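Local coordinates for protein multi-copper Oxidase CueO (Ochrobactrum, PDB 6EVG) that probably couples the oxidation of phenolic and related substrates to oxygen reduction at its copper centres, and oxidises lignin model compounds and lignosulfonate, at residues H46-E49 against E53-S56; G61-P66 against Q176-I181. All blocks are in the same frame, centred on the assembly; numbering follows the deposited sequence.

Contact 1 (H46-E49 against E53-S56)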
ATOM      1  N   HIS A  46       4.641   0.629 -21.610  1.00  9.07           N
ATOM      2  CA  HIS A  46       3.308   1.092 -21.179  1.00  9.03           C
ATOM      3  C   HIS A  46       3.095   2.545 -21.574  1.00  8.83           C
ATOM      4  O   HIS A  46       3.987   3.372 -21.382  1.00  9.47           O
ATOM      5  CB  HIS A  46       3.182   0.912 -19.664  1.00  8.91           C
ATOM      6  CG  HIS A  46       1.907   1.423 -19.095  1.00  8.73           C
ATOM      7  ND1 HIS A  46       0.715   0.756 -19.202  1.00 10.10           N
ATOM      8  CD2 HIS A  46       1.651   2.584 -18.439  1.00 10.07           C
ATOM      9  CE1 HIS A  46      -0.233   1.475 -18.602  1.00 11.89           C
ATOM     10  NE2 HIS A  46       0.309   2.579 -18.120  1.00 11.06           N
ATOM     11  N   SER A  47       1.881   2.831 -22.065  1.00  9.25           N
ATOM     12  CA  SER A  47       1.480   4.200 -22.344  1.00  9.58           C
ATOM     13  C   SER A  47       0.709   4.791 -21.159  1.00  8.99           C
ATOM     14  O   SER A  47      -0.391   4.345 -20.816  1.00 11.01           O
ATOM     15  CB  SER A  47       0.620   4.225 -23.587  1.00 11.05           C
ATOM     16  OG  SER A  47       0.128   5.541 -23.826  1.00 13.63           O
ATOM     17  N   PHE A  48       1.288   5.816 -20.568  1.00  9.29           N
ATOM     18  CA  PHE A  48       0.655   6.568 -19.542  1.00 10.22           C
ATOM     19  C   PHE A  48      -0.258   7.677 -20.088  1.00 11.96           C
ATOM     20  O   PHE A  48      -1.139   8.177 -19.412  1.00 11.95           O
ATOM     21  CB  PHE A  48       1.689   7.211 -18.600  1.00 10.68           C
ATOM     22  CG  PHE A  48       2.607   6.201 -17.890  1.00  9.64           C
ATOM     23  CD1 PHE A  48       2.244   5.656 -16.694  1.00  9.67           C
ATOM     24  CD2 PHE A  48       3.797   5.780 -18.463  1.00 10.90           C
ATOM     25  CE1 PHE A  48       3.005   4.726 -16.069  1.00  9.97           C
ATOM     26  CE2 PHE A  48       4.606   4.834 -17.833  1.00 11.19           C
ATOM     27  CZ  PHE A  48       4.207   4.308 -16.619  1.00 10.05           C
ATOM     28  N   GLU A  49       0.041   8.116 -21.301  1.00 14.34           N
ATOM     29  CA  GLU A  49      -0.743   9.141 -21.963  1.00 17.75           C
ATOM     30  C   GLU A  49      -0.691   8.918 -23.417  1.00 13.92           C
ATOM     31  O   GLU A  49       0.266   8.331 -23.927  1.00 14.77           O
ATOM     32  CB  GLU A  49      -0.363  10.449 -21.444  1.00 22.90           C
ATOM     33  CG  GLU A  49       0.904  10.972 -21.827  1.00 25.98           C
ATOM     34  CD  GLU A  49       0.997  12.495 -21.550  1.00 35.87           C
ATOM     35  OE1 GLU A  49       0.197  13.129 -20.781  1.00 44.39           O
ATOM     36  OE2 GLU A  49       1.914  13.050 -22.136  1.00 34.67           O
ATOM     37  N   GLU A  53       4.998   6.236 -24.773  1.00 13.36           N
ATOM     38  CA  GLU A  53       5.159   4.958 -24.089  1.00 12.45           C
ATOM     39  C   GLU A  53       6.526   4.961 -23.392  1.00  9.96           C
ATOM     40  O   GLU A  53       7.458   5.639 -23.855  1.00 10.48           O
ATOM     41  CB  GLU A  53       5.091   4.006 -25.242  1.00 19.55           C
ATOM     42  CG  GLU A  53       5.050   2.628 -24.930  1.00 20.18           C
ATOM     43  CD  GLU A  53       5.149   1.774 -26.230  1.00 23.26           C
ATOM     44  OE1 GLU A  53       6.246   1.544 -26.806  1.00 23.39           O
ATOM     45  OE2 GLU A  53       4.089   1.405 -26.711  1.00 30.78           O
ATOM     46  N   ALA A  54       6.639   4.164 -22.324  1.00  9.70           N
ATOM     47  CA  ALA A  54       7.886   4.073 -21.568  1.00  9.50           C
ATOM     48  C   ALA A  54       8.146   2.622 -21.184  1.00  9.71           C
ATOM     49  O   ALA A  54       7.229   1.801 -21.064  1.00 10.34           O
ATOM     50  CB  ALA A  54       7.873   4.930 -20.329  1.00 10.47           C
ATOM     51  N   ALA A  55       9.422   2.326 -20.928  1.00  9.75           N
ATOM     52  CA  ALA A  55       9.768   1.001 -20.368  1.00  9.77           C
ATOM     53  C   ALA A  55       9.054   0.775 -19.053  1.00  9.31           C
ATOM     54  O   ALA A  55       8.911   1.705 -18.251  1.00 10.23           O
ATOM     55  CB  ALA A  55      11.264   0.953 -20.119  1.00 11.51           C
ATOM     56  N   SER A  56       8.638  -0.463 -18.808  1.00  9.20           N
ATOM     57  CA  SER A  56       7.810  -0.780 -17.670  1.00  8.59           C
ATOM     58  C   SER A  56       7.975  -2.233 -17.265  1.00  8.17           C
ATOM     59  O   SER A  56       8.681  -3.026 -17.926  1.00  9.30           O
ATOM     60  CB  SER A  56       6.357  -0.434 -17.990  1.00  9.01           C
ATOM     61  OG  SER A  56       5.854  -1.256 -19.001  1.00  9.48           O
TER

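Contact 2 (G61-P66 against Q176-I181)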
ATOM      1  N   GLY A  61       0.866  -8.534 -17.536  1.00  8.74           N
ATOM      2  CA  GLY A  61       0.856  -7.393 -18.414  1.00  8.98           C
ATOM      3  C   GLY A  61       2.013  -6.503 -18.093  1.00  8.91           C
ATOM      4  O   GLY A  61       2.854  -6.822 -17.261  1.00  9.90           O
ATOM      5  N   ALA A  62       2.091  -5.359 -18.817  1.00  9.59           N
ATOM      6  CA  ALA A  62       3.277  -4.530 -18.788  1.00  9.99           C
ATOM      7  C   ALA A  62       3.351  -3.516 -17.678  1.00  8.78           C
ATOM      8  O   ALA A  62       4.387  -2.881 -17.467  1.00  9.35           O
ATOM      9  CB  ALA A  62       3.408  -3.806 -20.116  1.00 12.00           C
ATOM     10  N   TYR A  63       2.241  -3.342 -16.921  1.00  8.29           N
ATOM     11  CA  TYR A  63       2.201  -2.333 -15.857  1.00  7.82           C
ATOM     12  C   TYR A  63       1.061  -2.684 -14.891  1.00  7.73           C
ATOM     13  O   TYR A  63      -0.011  -3.105 -15.352  1.00  8.46           O
ATOM     14  CB  TYR A  63       1.976  -0.913 -16.466  1.00  8.53           C
ATOM     15  CG  TYR A  63       2.200   0.176 -15.451  1.00  7.85           C
ATOM     16  CD1 TYR A  63       3.464   0.646 -15.162  1.00  8.50           C
ATOM     17  CD2 TYR A  63       1.137   0.731 -14.699  1.00  8.60           C
ATOM     18  CE1 TYR A  63       3.701   1.554 -14.154  1.00  8.12           C
ATOM     19  CE2 TYR A  63       1.345   1.658 -13.688  1.00  8.38           C
ATOM     20  CZ  TYR A  63       2.647   2.065 -13.392  1.00  8.25           C
ATOM     21  OH  TYR A  63       2.905   2.940 -12.401  1.00  9.50           O
ATOM     22  N   LEU A  64       1.289  -2.518 -13.596  1.00  7.06           N
ATOM     23  CA  LEU A  64       0.271  -2.868 -12.600  1.00  7.09           C
ATOM     24  C   LEU A  64      -0.087  -4.345 -12.766  1.00  7.02           C
ATOM     25  O   LEU A  64       0.780  -5.132 -13.152  1.00  8.49           O
ATOM     26  CB  LEU A  64      -0.870  -1.866 -12.588  1.00  8.61           C
ATOM     27  CG  LEU A  64      -0.646  -0.668 -11.679  1.00 13.19           C
ATOM     28  CD1 LEU A  64      -1.742   0.344 -11.884  1.00 14.01           C
ATOM     29  CD2 LEU A  64      -0.574  -0.938 -10.214  1.00 19.48           C
ATOM     30  N   GLY A  65      -1.292  -4.734 -12.411  1.00  6.99           N
ATOM     31  CA  GLY A  65      -1.602  -6.135 -12.244  1.00  7.29           C
ATOM     32  C   GLY A  65      -3.072  -6.322 -11.997  1.00  7.23           C
ATOM     33  O   GLY A  65      -3.854  -5.373 -11.947  1.00  8.55           O
ATOM     34  N   PRO A  66      -3.500  -7.580 -11.857  1.00  7.08           N
ATOM     35  CA  PRO A  66      -4.906  -7.883 -11.591  1.00  7.10           C
ATOM     36  C   PRO A  66      -5.327  -7.492 -10.175  1.00  6.80           C
ATOM     37  O   PRO A  66      -4.491  -7.300  -9.291  1.00  7.82           O
ATOM     38  CB  PRO A  66      -4.974  -9.390 -11.753  1.00  7.92           C
ATOM     39  CG  PRO A  66      -3.600  -9.853 -11.338  1.00  8.39           C
ATOM     40  CD  PRO A  66      -2.685  -8.781 -11.871  1.00  8.31           C
ATOM     41  N   GLN A 176      -0.348   7.011  -8.147  1.00  7.20           N
ATOM     42  CA  GLN A 176       1.104   6.986  -8.304  1.00  7.59           C
ATOM     43  C   GLN A 176       1.568   8.292  -8.942  1.00  7.49           C
ATOM     44  O   GLN A 176       0.767   9.158  -9.319  1.00  8.34           O
ATOM     45  CB  GLN A 176       1.584   5.777  -9.101  1.00  7.88           C
ATOM     46  CG  GLN A 176       1.255   4.458  -8.459  1.00  8.23           C
ATOM     47  CD  GLN A 176       1.556   3.283  -9.340  1.00  7.98           C
ATOM     48  OE1 GLN A 176       1.064   3.201 -10.495  1.00  9.12           O
ATOM     49  NE2 GLN A 176       2.362   2.341  -8.815  1.00  9.45           N
ATOM     50  N   ASP A 177       2.877   8.460  -9.056  1.00  8.19           N
ATOM     51  CA  ASP A 177       3.476   9.561  -9.759  1.00  8.72           C
ATOM     52  C   ASP A 177       4.630   9.115 -10.634  1.00  9.06           C
ATOM     53  O   ASP A 177       5.163   8.013 -10.468  1.00 10.59           O
ATOM     54  CB  ASP A 177       3.883  10.719  -8.832  1.00 10.09           C
ATOM     55  CG  ASP A 177       4.972  10.452  -7.819  1.00 10.31           C
ATOM     56  OD1 ASP A 177       5.259   9.277  -7.548  1.00 11.87           O
ATOM     57  OD2 ASP A 177       5.538  11.463  -7.257  1.00 10.90           O
ATOM     58  N   ARG A 178       4.973   9.929 -11.611  1.00  9.07           N
ATOM     59  CA  ARG A 178       5.964   9.604 -12.603  1.00  8.89           C
ATOM     60  C   ARG A 178       6.819  10.840 -12.928  1.00  9.43           C
ATOM     61  O   ARG A 178       6.304  11.919 -13.209  1.00 10.33           O
ATOM     62  CB  ARG A 178       5.302   9.220 -13.934  1.00  9.49           C
ATOM     63  CG  ARG A 178       4.466   7.960 -13.896  1.00  9.71           C
ATOM     64  CD  ARG A 178       5.300   6.694 -13.642  1.00  9.21           C
ATOM     65  NE  ARG A 178       6.266   6.507 -14.690  1.00  9.02           N
ATOM     66  CZ  ARG A 178       6.886   5.345 -14.905  1.00  8.94           C
ATOM     67  NH1 ARG A 178       6.689   4.338 -14.112  1.00  9.59           N
ATOM     68  NH2 ARG A 178       7.689   5.223 -15.971  1.00 10.27           N
ATOM     69  N   ARG A 179       8.148  10.643 -12.930  1.00  9.60           N
ATOM     70  CA  ARG A 179       9.069  11.605 -13.518  1.00  9.79           C
ATOM     71  C   ARG A 179       9.113  11.447 -15.045  1.00  9.64           C
ATOM     72  O   ARG A 179       9.325  12.444 -15.739  1.00 10.80           O
ATOM     73  CB  ARG A 179      10.454  11.470 -12.886  1.00 10.33           C
ATOM     74  CG  ARG A 179      11.488  12.454 -13.345  1.00 11.28           C
ATOM     75  CD  ARG A 179      12.746  12.483 -12.535  1.00 11.72           C
ATOM     76  NE  ARG A 179      12.438  12.818 -11.141  1.00 11.05           N
ATOM     77  CZ  ARG A 179      13.268  12.697 -10.101  1.00 11.51           C
ATOM     78  NH1 ARG A 179      14.508  12.297 -10.304  1.00 11.98           N
ATOM     79  NH2 ARG A 179      12.872  12.986  -8.886  1.00 11.84           N
ATOM     80  N   VAL A 180       8.980  10.211 -15.518  1.00  9.59           N
ATOM     81  CA  VAL A 180       9.172   9.886 -16.919  1.00  9.88           C
ATOM     82  C   VAL A 180       7.967   9.104 -17.434  1.00  9.53           C
ATOM     83  O   VAL A 180       7.605   8.068 -16.859  1.00 10.64           O
ATOM     84  CB  VAL A 180      10.449   9.064 -17.102  1.00  9.85           C
ATOM     85  CG1 VAL A 180      10.634   8.662 -18.567  1.00 10.86           C
ATOM     86  CG2 VAL A 180      11.673   9.840 -16.578  1.00 11.61           C
ATOM     87  N   ILE A 181       7.369   9.602 -18.515  1.00 10.41           N
ATOM     88  CA  ILE A 181       6.299   8.894 -19.207  1.00 10.77           C
ATOM     89  C   ILE A 181       6.650   8.503 -20.639  1.00 10.79           C
ATOM     90  O   ILE A 181       5.849   7.842 -21.320  1.00 11.70           O
ATOM     91  CB  ILE A 181       4.946   9.645 -19.092  1.00 13.41           C
ATOM     92  CG1 ILE A 181       5.049  11.060 -19.658  1.00 15.97           C
ATOM     93  CG2 ILE A 181       4.476   9.697 -17.649  1.00 13.86           C
ATOM     94  CD1 ILE A 181       5.302  11.270 -21.075  1.00 22.21           C
TER
HETATM   95  O   HOH W   1       5.333   3.954 -11.547  1.00  9.73           O

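Contact 1 (H46-E49 against E53-S56)
His-46 and Ala-54 form an antiparallel hydrogen-bonded pair, their CA atoms 5.5 Å apart, in which each backbone N-H is donated to the other residue's carbonyl. The pair sits near the turn of a β-hairpin whose arms are strands 36-46 and 54-59, the latter at the margin of a four-stranded sheet in the first cupredoxin-like domain. His-46 N donates to Ala-54 O and Ala-54 N donates back to His-46 O, each at 2.9 Å. The same His-46 oxygen also receives a CA-H...O contact from Glu-53 CA at 3.3 Å, and Glu-53 CG lies beside it as the side chain runs outward to a salt bridge with Arg-45.

Phe-48, in the loop between the strands, is packed against both arms of the hairpin, by His-46 on the first and Ala-54 on the second. With CG anti to the backbone N (chi1 176°), the imidazole of His-46 is brought to the ring of Phe-48, where its CD2 lies 3.4 Å above the plane, over the centre. Its far end, NE2, is hydrogen-bonded to Gly-207 O. Phe-48 is thus met on a face by its own segment and at its edge by the other: the methyl of Ala-54 comes up to CE2 near the ring plane, at 4.1 Å. Two residues on from Ala-54, Ser-56 places its OG 3.5 Å from His-46 CB, while the hydroxyl itself is hydrogen-bonded to Ala-62 O.

Contact 2 (G61-P66 against Q176-I181)
The phenol hydroxyl of Tyr-63 donates a hydrogen bond to Gln-176 OE1 at 2.7 Å. The two side chains arrive from opposite directions, and OE1 lies at the edge of the tyrosine ring, near its plane; seen from the amide, however, the hydroxyl stands well above the carbonyl plane, 50° out of it. At the other end of the amide, Gln-176 NE2 donates to Gly-227 O, so both ends of the amide are held and its rotation is fixed.

A water extends this bonding. It donates to Tyr-63 OH at 2.8 Å, in the plane of the ring, and accepts from Arg-178 NH1 at 2.9 Å, in the guanidinium plane. Tyr-63 therefore joins the loop after strand 54-59, in the first cupredoxin-like domain, to the end of strand 170-178, which belongs to the sheet of the second, an interdomain junction within the layout of three-domain multicopper oxidases. The guanidinium is itself fixed side-on: NE and NH2 both donate to Val-180 O, NE at 3.0 Å, an arrangement made possible by bends at chi2 and chi3.

The remaining approaches are looser van der Waals ones of a carbon to a polar atom: Tyr-63 CE1 lies 4.1 Å from Arg-178 NH1, with ring and guanidinium planes 77° apart, and Leu-64 CD1 lies 4.2 Å from Gln-176 OE1. Exchanging Tyr-63 for a phenylalanine would probably leave Gln-176 OE1 without its donor and the bridging water with one acceptor fewer.

How the contacts relate
The two contacts follow one another along the chain, contact 1 closing within the hairpin before contact 2 opens in the loop that leaves strand 54-59, and their centres are 7 Å apart on the same side of the molecule. Contact 1 is local to the first domain; contact 2 spans more than a hundred residues to strand 170-178 of the next. Tyr-63 links them, its ring stacked on His-46 and edge-to-face with Phe-48, and Phe-48 CZ in turn packs 3.3 Å from Arg-178 CZ. A short-range hairpin end and a long-range domain junction thus share one aromatic cluster, joining sheet edge to neighbouring domain.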